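Local coordinates for N-acetyl-beta-D glucosaminidase (Rhizomucor miehei CAU432, PDB 4ZM6), which probably cleaves terminal beta-linked N-acetylglucosamine units as a family 3 glycoside hydrolase, and binds acetyl-CoA in a GCN5-related region linked to glucosamine N-acetylation, at residues T373-R378 against Y484-F489; K563-R568 against G659-D664; D241-I246 against D273-T278; A754-D757 against V763-S766. All blocks are in the same frame, centred on the assembly; numbering follows the deposited sequence.

Contact 1 of 4, residues T373-R378 against Y484-F489; sequences TVVTNR and YDQMCF
Gln486 is the residue that crosses to strand 373-377, meeting the side chains of Val375 and Thr376. Its segment, 484-489, belongs to the loop between strands 475-479 and 494-497 and winds as a 3-10 turn. Within that turn Met487 N donates to Tyr484 O. Asp485 comes next, its OD2 held by Thr452 OG1 and Ala455 N. Gln486 then reaches out with CG anti to the backbone N (chi1 -179°) and the chain extended beyond it, which carries the amide to the strand. Val375 CG1 lies alongside the amide, and the Thr376 side chain meets it from the opposite direction. Last comes Phe489, whose ring folds back so that Asp485 O lies 3.2 Å above its plane, offset toward the rim.

On the strand side, Val375 and Thr376 both face Tyr495 of strand 494-497 in a classic beta bulge, and Tyr495 also touches Gln486. Thr376 OG1 makes a weak hydrogen bond to Asp493 O.

The amide of Gln486 is probably turned over in the model, so the 3.2 Å from its OE1 to Thr376 OG1 is doubtful as it stands; with the group reversed, a hydrogen bond may exist here. Chemically, then, a buried amide sits beside methyls and one hydroxyl, joining the connecting loop to an edge strand of this six-stranded mixed sheet.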
loop_
_atom_site.group_PDB
_atom_site.type_symbol
_atom_site.label_atom_id
_atom_site.label_comp_id
_atom_site.label_asym_id
_atom_site.label_seq_id
_atom_site.Cartn_x
_atom_site.Cartn_y
_atom_site.Cartn_z
ATOM N N THR A 373 9.477 20.319 -19.944
ATOM C CA THR A 373 8.399 19.595 -20.595
ATOM C C THR A 373 7.744 20.480 -21.656
ATOM O O THR A 373 7.462 21.649 -21.406
ATOM C CB THR A 373 7.313 19.194 -19.574
ATOM O OG1 THR A 373 7.920 18.650 -18.396
ATOM C CG2 THR A 373 6.359 18.179 -20.173
ATOM N N VAL A 374 7.512 19.917 -22.839
ATOM C CA VAL A 374 6.670 20.544 -23.847
ATOM C C VAL A 374 5.259 20.074 -23.538
ATOM O O VAL A 374 4.971 18.878 -23.613
ATOM C CB VAL A 374 7.067 20.110 -25.265
ATOM C CG1 VAL A 374 6.111 20.696 -26.287
ATOM C CG2 VAL A 374 8.504 20.527 -25.560
ATOM N N VAL A 375 4.387 21.015 -23.183
ATOM C CA VAL A 375 3.056 20.690 -22.688
ATOM C C VAL A 375 2.037 20.671 -23.827
ATOM O O VAL A 375 1.219 19.756 -23.923
ATOM C CB VAL A 375 2.631 21.686 -21.594
ATOM C CG1 VAL A 375 1.253 21.343 -21.049
ATOM C CG2 VAL A 375 3.655 21.700 -20.472
ATOM N N THR A 376 2.077 21.683 -24.684
ATOM C CA THR A 376 1.267 21.670 -25.898
ATOM C C THR A 376 2.096 22.130 -27.081
ATOM O O THR A 376 3.082 22.845 -26.931
ATOM C CB THR A 376 -0.013 22.535 -25.783
ATOM O OG1 THR A 376 0.334 23.904 -25.558
ATOM C CG2 THR A 376 -0.897 22.040 -24.640
ATOM N N ASN A 377 1.683 21.687 -28.259
ATOM C CA ASN A 377 2.386 21.967 -29.495
ATOM C C ASN A 377 1.437 21.640 -30.650
ATOM O O ASN A 377 1.745 20.831 -31.532
ATOM C CB ASN A 377 3.676 21.138 -29.558
ATOM C CG ASN A 377 4.646 21.625 -30.619
ATOM O OD1 ASN A 377 4.515 22.724 -31.162
ATOM N ND2 ASN A 377 5.633 20.805 -30.914
ATOM N N ARG A 378 0.269 22.278 -30.616
ATOM C CA ARG A 378 -0.819 21.994 -31.551
ATOM C C ARG A 378 -0.464 22.221 -33.026
ATOM O O ARG A 378 -0.936 21.484 -33.889
ATOM C CB ARG A 378 -2.073 22.806 -31.182
ATOM C CG ARG A 378 -3.126 22.029 -30.395
ATOM C CD ARG A 378 -3.168 22.359 -28.910
ATOM N NE ARG A 378 -3.736 23.688 -28.662
ATOM C CZ ARG A 378 -4.127 24.155 -27.471
ATOM N NH1 ARG A 378 -4.041 23.413 -26.368
ATOM N NH2 ARG A 378 -4.613 25.385 -27.386
ATOM N N TYR A 484 1.634 26.163 -14.106
ATOM C CA TYR A 484 0.182 26.293 -14.278
ATOM C C TYR A 484 -0.241 27.449 -15.204
ATOM O O TYR A 484 -1.400 27.518 -15.614
ATOM C CB TYR A 484 -0.504 26.469 -12.918
ATOM C CG TYR A 484 -0.193 25.405 -11.869
ATOM C CD1 TYR A 484 -0.757 24.131 -11.939
ATOM C CD2 TYR A 484 0.630 25.696 -10.785
ATOM C CE1 TYR A 484 -0.488 23.175 -10.975
ATOM C CE2 TYR A 484 0.906 24.750 -9.815
ATOM C CZ TYR A 484 0.345 23.487 -9.911
ATOM O OH TYR A 484 0.624 22.547 -8.936
ATOM N N ASP A 485 0.694 28.333 -15.551
ATOM C CA ASP A 485 0.369 29.596 -16.228
ATOM C C ASP A 485 -0.579 29.468 -17.430
ATOM O O ASP A 485 -1.382 30.375 -17.672
ATOM C CB ASP A 485 1.653 30.322 -16.657
ATOM C CG ASP A 485 2.467 30.835 -15.476
ATOM O OD1 ASP A 485 2.004 30.722 -14.323
ATOM O OD2 ASP A 485 3.580 31.359 -15.696
ATOM N N GLN A 486 -0.500 28.359 -18.175
ATOM C CA GLN A 486 -1.329 28.189 -19.375
ATOM C C GLN A 486 -2.813 28.073 -19.058
ATOM O O GLN A 486 -3.651 28.261 -19.944
ATOM C CB GLN A 486 -0.884 26.987 -20.216
ATOM C CG GLN A 486 -1.712 26.806 -21.485
ATOM C CD GLN A 486 -1.126 25.818 -22.473
ATOM O OE1 GLN A 486 -1.110 26.077 -23.674
ATOM N NE2 GLN A 486 -0.660 24.676 -21.980
ATOM N N MET A 487 -3.145 27.778 -17.804
ATOM C CA MET A 487 -4.540 27.801 -17.372
ATOM C C MET A 487 -5.203 29.150 -17.686
ATOM O O MET A 487 -6.411 29.204 -17.912
ATOM C CB MET A 487 -4.647 27.484 -15.877
ATOM C CG MET A 487 -4.218 28.619 -14.962
ATOM S SD MET A 487 -4.000 28.082 -13.262
ATOM C CE MET A 487 -5.697 27.754 -12.788
ATOM N N CYS A 488 -4.409 30.222 -17.695
ATOM C CA CYS A 488 -4.881 31.574 -18.028
ATOM C C CYS A 488 -4.970 31.878 -19.538
ATOM O O CYS A 488 -5.550 32.891 -19.928
ATOM C CB CYS A 488 -3.979 32.616 -17.354
ATOM S SG CYS A 488 -3.894 32.454 -15.553
ATOM N N PHE A 489 -4.394 31.020 -20.378
ATOM C CA PHE A 489 -4.465 31.196 -21.835
ATOM C C PHE A 489 -4.426 29.854 -22.585
ATOM O O PHE A 489 -3.447 29.541 -23.261
ATOM C CB PHE A 489 -3.353 32.143 -22.319
ATOM C CG PHE A 489 -2.032 31.964 -21.606
ATOM C CD1 PHE A 489 -1.108 31.016 -22.031
ATOM C CD2 PHE A 489 -1.705 32.763 -20.516
ATOM C CE1 PHE A 489 0.107 30.862 -21.376
ATOM C CE2 PHE A 489 -0.494 32.608 -19.859
ATOM C CZ PHE A 489 0.414 31.655 -20.288
#

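Contact 2 of 4, residues K563-R568 against G659-D664; sequences KDWPLR and GVPDDD
Backbones stay well apart here, with Asp564 CA and Asp664 CA, the nearest pair, 8.7 Å from each other, so side chains alone bridge the gap. The setting is the GCN5-related N-acetyltransferase (GNAT) region: segment 563-568 links helices 546-561 and 569-577, and segment 659-664 runs from the short strand 660-661 to the start of helix 665-677.

Trp565 makes the apolar part of the contact. Its CG stands anti to the carbonyl carbon (chi1 -46°), sending the indole across to Pro661, where the six-membered ring, through CZ2, meets the proline at CB. The two groups are inclined to each other. Arg851 adds a cation-pi contact to the indole and also hydrogen-bonds Asp564 O, Phe657 meets the ring edge-to-face, and the ring of Trp784 touches it as well.

Nearer the surface, two acids approach, Asp564 OD2 lying 4.3 Å from Asp664 CB. Asp664 is the N-cap of helix 665-677, and its OD1 is hydrogen-bonded to Ser667 OG, so this carboxylate is tied to the helix start. The charges themselves, Asp564 OD2 and Asp664 OD1, are 4.8 Å apart and probably repel mildly, though the helix end may ease the charge on Asp664.

Pro661 also touches the bound acetyl-CoA, which places the indole one residue back from the cofactor: Trp565 CZ2 to Pro661 CB measures 4.2 Å.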
loop_
_atom_site.group_PDB
_atom_site.type_symbol
_atom_site.label_atom_id
_atom_site.label_comp_id
_atom_site.label_asym_id
_atom_site.label_seq_id
_atom_site.Cartn_x
_atom_site.Cartn_y
_atom_site.Cartn_z
ATOM N N LYS A 563 23.496 -15.432 -26.718
ATOM C CA LYS A 563 24.728 -15.778 -27.439
ATOM C C LYS A 563 25.796 -16.360 -26.512
ATOM O O LYS A 563 26.254 -17.475 -26.729
ATOM C CB LYS A 563 25.291 -14.566 -28.196
ATOM N N ASP A 564 26.182 -15.609 -25.484
ATOM C CA ASP A 564 27.237 -16.043 -24.552
ATOM C C ASP A 564 26.723 -16.800 -23.324
ATOM O O ASP A 564 27.493 -17.506 -22.670
ATOM C CB ASP A 564 28.048 -14.836 -24.055
ATOM C CG ASP A 564 28.955 -14.252 -25.121
ATOM O OD1 ASP A 564 28.857 -14.664 -26.297
ATOM O OD2 ASP A 564 29.769 -13.370 -24.772
ATOM N N TRP A 565 25.442 -16.630 -22.996
ATOM C CA TRP A 565 24.869 -17.180 -21.769
ATOM C C TRP A 565 23.502 -17.805 -22.012
ATOM O O TRP A 565 22.513 -17.372 -21.421
ATOM C CB TRP A 565 24.700 -16.082 -20.720
ATOM C CG TRP A 565 25.858 -15.170 -20.534
ATOM C CD1 TRP A 565 26.157 -14.069 -21.280
ATOM C CD2 TRP A 565 26.852 -15.240 -19.503
ATOM N NE1 TRP A 565 27.285 -13.461 -20.792
ATOM C CE2 TRP A 565 27.728 -14.154 -19.696
ATOM C CE3 TRP A 565 27.093 -16.122 -18.442
ATOM C CZ2 TRP A 565 28.826 -13.923 -18.873
ATOM C CZ3 TRP A 565 28.187 -15.889 -17.620
ATOM C CH2 TRP A 565 29.039 -14.794 -17.843
ATOM N N PRO A 566 23.432 -18.829 -22.875
ATOM C CA PRO A 566 22.149 -19.512 -23.061
ATOM C C PRO A 566 21.671 -20.143 -21.751
ATOM O O PRO A 566 22.475 -20.760 -21.043
ATOM C CB PRO A 566 22.461 -20.576 -24.117
ATOM C CG PRO A 566 23.946 -20.748 -24.080
ATOM C CD PRO A 566 24.510 -19.422 -23.683
ATOM N N LEU A 567 20.388 -19.969 -21.422
ATOM C CA LEU A 567 19.861 -20.384 -20.114
ATOM C C LEU A 567 18.388 -20.787 -20.185
ATOM O O LEU A 567 17.527 -19.938 -20.408
ATOM C CB LEU A 567 20.034 -19.242 -19.105
ATOM C CG LEU A 567 19.869 -19.593 -17.626
ATOM C CD1 LEU A 567 20.981 -20.528 -17.159
ATOM C CD2 LEU A 567 19.839 -18.344 -16.758
ATOM N N ARG A 568 18.101 -22.073 -19.973
ATOM C CA ARG A 568 16.735 -22.608 -20.103
ATOM C C ARG A 568 15.758 -22.059 -19.042
ATOM O O ARG A 568 16.175 -21.602 -17.977
ATOM C CB ARG A 568 16.762 -24.145 -20.059
ATOM N N GLY A 659 28.691 -9.937 -10.409
ATOM C CA GLY A 659 28.879 -8.526 -10.692
ATOM C C GLY A 659 28.391 -8.308 -12.104
ATOM O O GLY A 659 27.461 -8.985 -12.541
ATOM N N VAL A 660 29.013 -7.384 -12.829
ATOM C CA VAL A 660 28.589 -7.103 -14.191
ATOM C C VAL A 660 29.563 -7.749 -15.168
ATOM O O VAL A 660 30.758 -7.468 -15.129
ATOM C CB VAL A 660 28.501 -5.589 -14.466
ATOM C CG1 VAL A 660 27.966 -5.336 -15.873
ATOM C CG2 VAL A 660 27.621 -4.908 -13.424
ATOM N N PRO A 661 29.056 -8.624 -16.048
ATOM C CA PRO A 661 29.897 -9.237 -17.077
ATOM C C PRO A 661 30.789 -8.218 -17.777
ATOM O O PRO A 661 30.415 -7.047 -17.898
ATOM C CB PRO A 661 28.878 -9.818 -18.060
ATOM C CG PRO A 661 27.677 -10.108 -17.231
ATOM C CD PRO A 661 27.671 -9.125 -16.091
ATOM N N ASP A 662 31.958 -8.670 -18.224
ATOM C CA ASP A 662 32.956 -7.792 -18.838
ATOM C C ASP A 662 33.369 -8.190 -20.260
ATOM O O ASP A 662 34.020 -7.409 -20.954
ATOM C CB ASP A 662 34.195 -7.755 -17.945
ATOM C CG ASP A 662 35.143 -6.648 -18.315
ATOM O OD1 ASP A 662 34.762 -5.467 -18.174
ATOM O OD2 ASP A 662 36.267 -6.961 -18.750
ATOM N N ASP A 663 32.974 -9.376 -20.708
ATOM C CA ASP A 663 33.545 -9.964 -21.920
ATOM C C ASP A 663 32.788 -9.627 -23.211
ATOM O O ASP A 663 33.122 -10.149 -24.272
ATOM C CB ASP A 663 33.664 -11.483 -21.749
ATOM C CG ASP A 663 34.425 -11.869 -20.488
ATOM O OD1 ASP A 663 35.540 -11.342 -20.270
ATOM O OD2 ASP A 663 33.899 -12.687 -19.702
ATOM N N ASP A 664 31.778 -8.765 -23.135
ATOM C CA ASP A 664 31.134 -8.258 -24.341
ATOM C C ASP A 664 30.790 -6.782 -24.184
ATOM O O ASP A 664 30.759 -6.258 -23.070
ATOM C CB ASP A 664 29.896 -9.083 -24.706
ATOM C CG ASP A 664 28.712 -8.788 -23.814
ATOM O OD1 ASP A 664 28.771 -9.144 -22.619
ATOM O OD2 ASP A 664 27.717 -8.207 -24.308
#

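Contact 3 of 4, residues D241-I246 against D273-T278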
loop_
_atom_site.group_PDB
_atom_site.type_symbol
_atom_site.label_atom_id
_atom_site.label_comp_id
_atom_site.label_asym_id
_atom_site.label_seq_id
_atom_site.Cartn_x
_atom_site.Cartn_y
_atom_site.Cartn_z
ATOM N N ASP A 241 -7.373 28.206 17.807
ATOM C CA ASP A 241 -6.843 29.379 18.501
ATOM C C ASP A 241 -5.472 29.793 17.967
ATOM O O ASP A 241 -5.227 30.979 17.748
ATOM C CB ASP A 241 -6.746 29.116 20.007
ATOM C CG ASP A 241 -8.101 28.849 20.647
ATOM O OD1 ASP A 241 -9.130 29.337 20.126
ATOM O OD2 ASP A 241 -8.132 28.151 21.682
ATOM N N VAL A 242 -4.584 28.823 17.760
ATOM C CA VAL A 242 -3.199 29.125 17.384
ATOM C C VAL A 242 -2.664 28.288 16.232
ATOM O O VAL A 242 -3.203 27.234 15.894
ATOM C CB VAL A 242 -2.240 28.980 18.580
ATOM C CG1 VAL A 242 -2.447 30.127 19.558
ATOM C CG2 VAL A 242 -2.419 27.632 19.266
ATOM N N VAL A 243 -1.569 28.779 15.665
ATOM C CA VAL A 243 -0.964 28.218 14.466
ATOM C C VAL A 243 -0.232 26.900 14.794
ATOM O O VAL A 243 0.215 26.695 15.925
ATOM C CB VAL A 243 -0.042 29.279 13.799
ATOM C CG1 VAL A 243 1.415 29.131 14.227
ATOM C CG2 VAL A 243 -0.176 29.235 12.289
ATOM N N SER A 244 -0.126 26.017 13.799
ATOM C CA SER A 244 0.343 24.631 13.995
ATOM C C SER A 244 1.643 24.458 14.790
ATOM O O SER A 244 1.766 23.520 15.581
ATOM C CB SER A 244 0.494 23.934 12.641
ATOM O OG SER A 244 1.313 24.690 11.764
ATOM N N SER A 245 2.602 25.356 14.578
ATOM C CA SER A 245 3.918 25.267 15.228
ATOM C C SER A 245 3.860 25.310 16.749
ATOM O O SER A 245 4.730 24.755 17.417
ATOM C CB SER A 245 4.816 26.401 14.745
ATOM O OG SER A 245 4.778 26.489 13.333
ATOM N N ILE A 246 2.839 25.976 17.285
ATOM C CA ILE A 246 2.718 26.201 18.726
ATOM C C ILE A 246 1.483 25.528 19.334
ATOM O O ILE A 246 1.167 25.746 20.508
ATOM C CB ILE A 246 2.726 27.713 19.043
ATOM C CG1 ILE A 246 1.442 28.392 18.530
ATOM C CG2 ILE A 246 3.982 28.353 18.458
ATOM C CD1 ILE A 246 1.541 29.893 18.332
ATOM N N ASP A 273 5.222 36.435 9.556
ATOM C CA ASP A 273 4.038 37.139 10.056
ATOM C C ASP A 273 2.973 36.193 10.618
ATOM O O ASP A 273 2.196 36.582 11.491
ATOM C CB ASP A 273 3.427 38.035 8.968
ATOM C CG ASP A 273 4.313 39.231 8.620
ATOM O OD1 ASP A 273 5.028 39.743 9.513
ATOM O OD2 ASP A 273 4.282 39.665 7.448
ATOM N N ALA A 274 2.950 34.956 10.129
ATOM C CA ALA A 274 2.009 33.945 10.615
ATOM C C ALA A 274 2.127 33.669 12.119
ATOM O O ALA A 274 1.152 33.259 12.743
ATOM C CB ALA A 274 2.178 32.655 9.826
ATOM N N VAL A 275 3.313 33.869 12.691
ATOM C CA VAL A 275 3.492 33.737 14.138
ATOM C C VAL A 275 3.913 35.040 14.824
ATOM O O VAL A 275 3.722 35.176 16.031
ATOM C CB VAL A 275 4.512 32.633 14.488
ATOM C CG1 VAL A 275 5.927 33.183 14.486
ATOM C CG2 VAL A 275 4.200 32.016 15.845
ATOM N N LYS A 276 4.503 35.976 14.079
ATOM C CA LYS A 276 4.898 37.271 14.647
ATOM C C LYS A 276 3.692 38.198 14.823
ATOM O O LYS A 276 3.663 39.011 15.750
ATOM C CB LYS A 276 5.959 37.950 13.772
ATOM C CG LYS A 276 6.461 39.291 14.311
ATOM C CD LYS A 276 7.538 39.910 13.430
ATOM C CE LYS A 276 6.984 40.327 12.073
ATOM N NZ LYS A 276 7.965 41.114 11.280
ATOM N N GLU A 277 2.709 38.077 13.929
ATOM C CA GLU A 277 1.500 38.904 13.979
ATOM C C GLU A 277 0.315 38.203 14.664
ATOM O O GLU A 277 -0.792 38.741 14.673
ATOM C CB GLU A 277 1.094 39.353 12.568
ATOM C CG GLU A 277 2.226 39.907 11.707
ATOM C CD GLU A 277 2.905 41.131 12.304
ATOM O OE1 GLU A 277 2.678 42.252 11.800
ATOM O OE2 GLU A 277 3.671 40.977 13.276
ATOM N N THR A 278 0.543 37.007 15.213
ATOM C CA THR A 278 -0.437 36.341 16.081
ATOM C C THR A 278 -0.014 36.479 17.537
ATOM O O THR A 278 -0.832 36.794 18.398
ATOM C CB THR A 278 -0.598 34.841 15.753
ATOM O OG1 THR A 278 0.654 34.164 15.930
ATOM C CG2 THR A 278 -1.104 34.646 14.327
#
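No flat side chain takes part between Val243 or Ile246 and Val275; the one planar group in touch is the peptide after Ala274, whose carbonyl O lies 4.3 Å from Val243 CG2. Everything else across the contact is branched aliphatic carbon. Val275 CG2 is the methyl that both residues touch: Val243 CG1 comes to 4.3 Å from it, and Ile246 CD1 to 4.2 Å. Ile246 reaches that far because its CG1 stands between the backbone N and the carbonyl carbon (chi1 69°) and the chain then runs on nearly extended to CD1.

A tight turn puts both aliphatic residues on the same partner. Ile246 N donates to Val243 O at 3.0 Å, which brings the two side chains round toward the helix. Ser244 and Ser245, between them, use their hydroxyls on Gly231 O, tying the turn to the end of strand 227-230.

On the other segment, the short helix is closed by Glu277 N donating to Asp273 O. Thr278 OG1 lies 3.2 Å from Val275 O and is also near Ala274 O; both bonds would be weak, and which one forms is not settled.

Both segments lie in the family 3 N-terminal region, of the TIM-barrel clan. The loop after strand 227-230 here packs on the helix that follows strand 264-267. His232 touches both Val243 and Ala274, and Met287 of helix 281-291 backs Val242 and Ile246.

Contact 4 of 4, residues A754-D757 against V763-S766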
loop_
_atom_site.group_PDB
_atom_site.type_symbol
_atom_site.label_atom_id
_atom_site.label_comp_id
_atom_site.label_asym_id
_atom_site.label_seq_id
_atom_site.Cartn_x
_atom_site.Cartn_y
_atom_site.Cartn_z
ATOM N N ALA A 754 38.550 -31.620 5.121
ATOM C CA ALA A 754 39.837 -32.228 5.419
ATOM C C ALA A 754 39.925 -32.397 6.929
ATOM O O ALA A 754 39.533 -31.494 7.671
ATOM C CB ALA A 754 40.971 -31.356 4.913
ATOM N N ARG A 755 40.409 -33.560 7.372
ATOM C CA ARG A 755 40.623 -33.844 8.798
ATOM C C ARG A 755 42.055 -34.291 9.055
ATOM O O ARG A 755 42.723 -34.812 8.160
ATOM C CB ARG A 755 39.674 -34.935 9.289
ATOM C CG ARG A 755 38.216 -34.526 9.344
ATOM C CD ARG A 755 37.342 -35.668 9.842
ATOM N NE ARG A 755 36.384 -35.216 10.856
ATOM C CZ ARG A 755 35.067 -35.097 10.686
ATOM N NH1 ARG A 755 34.324 -34.675 11.697
ATOM N NH2 ARG A 755 34.479 -35.402 9.528
ATOM N N GLN A 756 42.519 -34.097 10.285
ATOM C CA GLN A 756 43.859 -34.521 10.661
ATOM C C GLN A 756 43.861 -36.021 10.895
ATOM O O GLN A 756 42.997 -36.540 11.600
ATOM C CB GLN A 756 44.328 -33.797 11.929
ATOM C CG GLN A 756 45.783 -34.064 12.301
ATOM C CD GLN A 756 46.747 -33.750 11.171
ATOM O OE1 GLN A 756 47.535 -34.598 10.743
ATOM N NE2 GLN A 756 46.672 -32.529 10.667
ATOM N N ASP A 757 44.827 -36.710 10.289
ATOM C CA ASP A 757 45.049 -38.151 10.498
ATOM C C ASP A 757 43.997 -39.039 9.837
ATOM O O ASP A 757 44.314 -39.797 8.918
ATOM C CB ASP A 757 45.149 -38.501 11.995
ATOM C CG ASP A 757 46.189 -37.678 12.722
ATOM O OD1 ASP A 757 47.262 -37.412 12.138
ATOM O OD2 ASP A 757 45.926 -37.296 13.883
ATOM N N VAL A 763 38.351 -30.958 12.120
ATOM C CA VAL A 763 38.222 -30.384 10.781
ATOM C C VAL A 763 39.222 -29.240 10.619
ATOM O O VAL A 763 39.267 -28.322 11.439
ATOM C CB VAL A 763 36.794 -29.862 10.524
ATOM C CG1 VAL A 763 36.706 -29.180 9.161
ATOM C CG2 VAL A 763 35.784 -31.000 10.624
ATOM N N ILE A 764 40.023 -29.307 9.563
ATOM C CA ILE A 764 41.067 -28.308 9.307
ATOM C C ILE A 764 40.889 -27.560 7.982
ATOM O O ILE A 764 41.598 -26.595 7.716
ATOM C CB ILE A 764 42.482 -28.939 9.356
ATOM C CG1 ILE A 764 42.653 -30.016 8.278
ATOM C CG2 ILE A 764 42.759 -29.501 10.746
ATOM C CD1 ILE A 764 43.924 -30.829 8.419
ATOM N N ALA A 765 39.948 -28.005 7.159
ATOM C CA ALA A 765 39.650 -27.347 5.900
ATOM C C ALA A 765 38.292 -27.840 5.427
ATOM O O ALA A 765 37.754 -28.806 5.983
ATOM C CB ALA A 765 40.720 -27.654 4.863
ATOM N N SER A 766 37.733 -27.183 4.414
ATOM C CA SER A 766 36.460 -27.614 3.855
ATOM C C SER A 766 36.193 -26.969 2.511
ATOM O O SER A 766 36.788 -25.950 2.188
ATOM C CB SER A 766 35.309 -27.276 4.811
ATOM O OG SER A 766 34.755 -26.011 4.511
#
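Ala754 O is gripped twice from strand 763-771. Ile764 N donates to it at 2.9 Å with an almost straight N-H...O angle of 175°, and Val763 CA adds a CA-H...O contact at 3.6 Å. The return bond runs from Ala754 N to Ala765 O at 3.0 Å, a less regular approach in which the donor stands 61° out of the carbonyl plane.

The register slips by one residue here. Ala754 faces both Ile764 and Ala765, and next along Arg755 pairs with Val763 as a non-hydrogen-bonded pair. The methyls of Ala754 and Ala765 lie on the same face of the sheet, CB to CB at 3.7 Å, where Ile811 and Ile815 of helix 811-825 pack on Ala765. Ile764, the inserted residue, has CG1 between its backbone N and carbonyl carbon (chi1 62°); this lays CG1 beside Ala754 CB and brings CD1 to 4.0 Å from Arg755 C, where it crosses the end of Gln756.

Arg755 and Val763 occupy the other face. Val763 CG2 sits over one face of the guanidinium, offset toward its rim and 4.1 Å from Arg755 NH1. The group is held there by Gly761 O, hydrogen-bonded to NE, and by a salt bridge from NH1 to Glu723 of helix 721-731, which should limit its rotation.

This is a classic beta bulge in an antiparallel hairpin, strands 751-756 and 763-771, within the second N-acetyltransferase region of the chain.

Along the chain the contacts follow one another without nesting, in the order 3, 1, 2, 4. Contact 3 belongs to the family 3 N-terminal region and contact 1 to the six-stranded sheet that comes after it, with centres about 37 Å apart. Contacts 2 and 4 are about 36 Å apart between centres and reach the same sheet, in which strand 847-857 pairs with strand 660-661. Contact 2 alone lies at the acetyl-CoA: the Pro661 side chain is about 4 Å from the ligand. Contacts 1, 3 and 4 lie away from the acetyl-CoA site. Contacts 3 and 4 sit on opposite sides of the chain's centre, about 75 Å apart between centres.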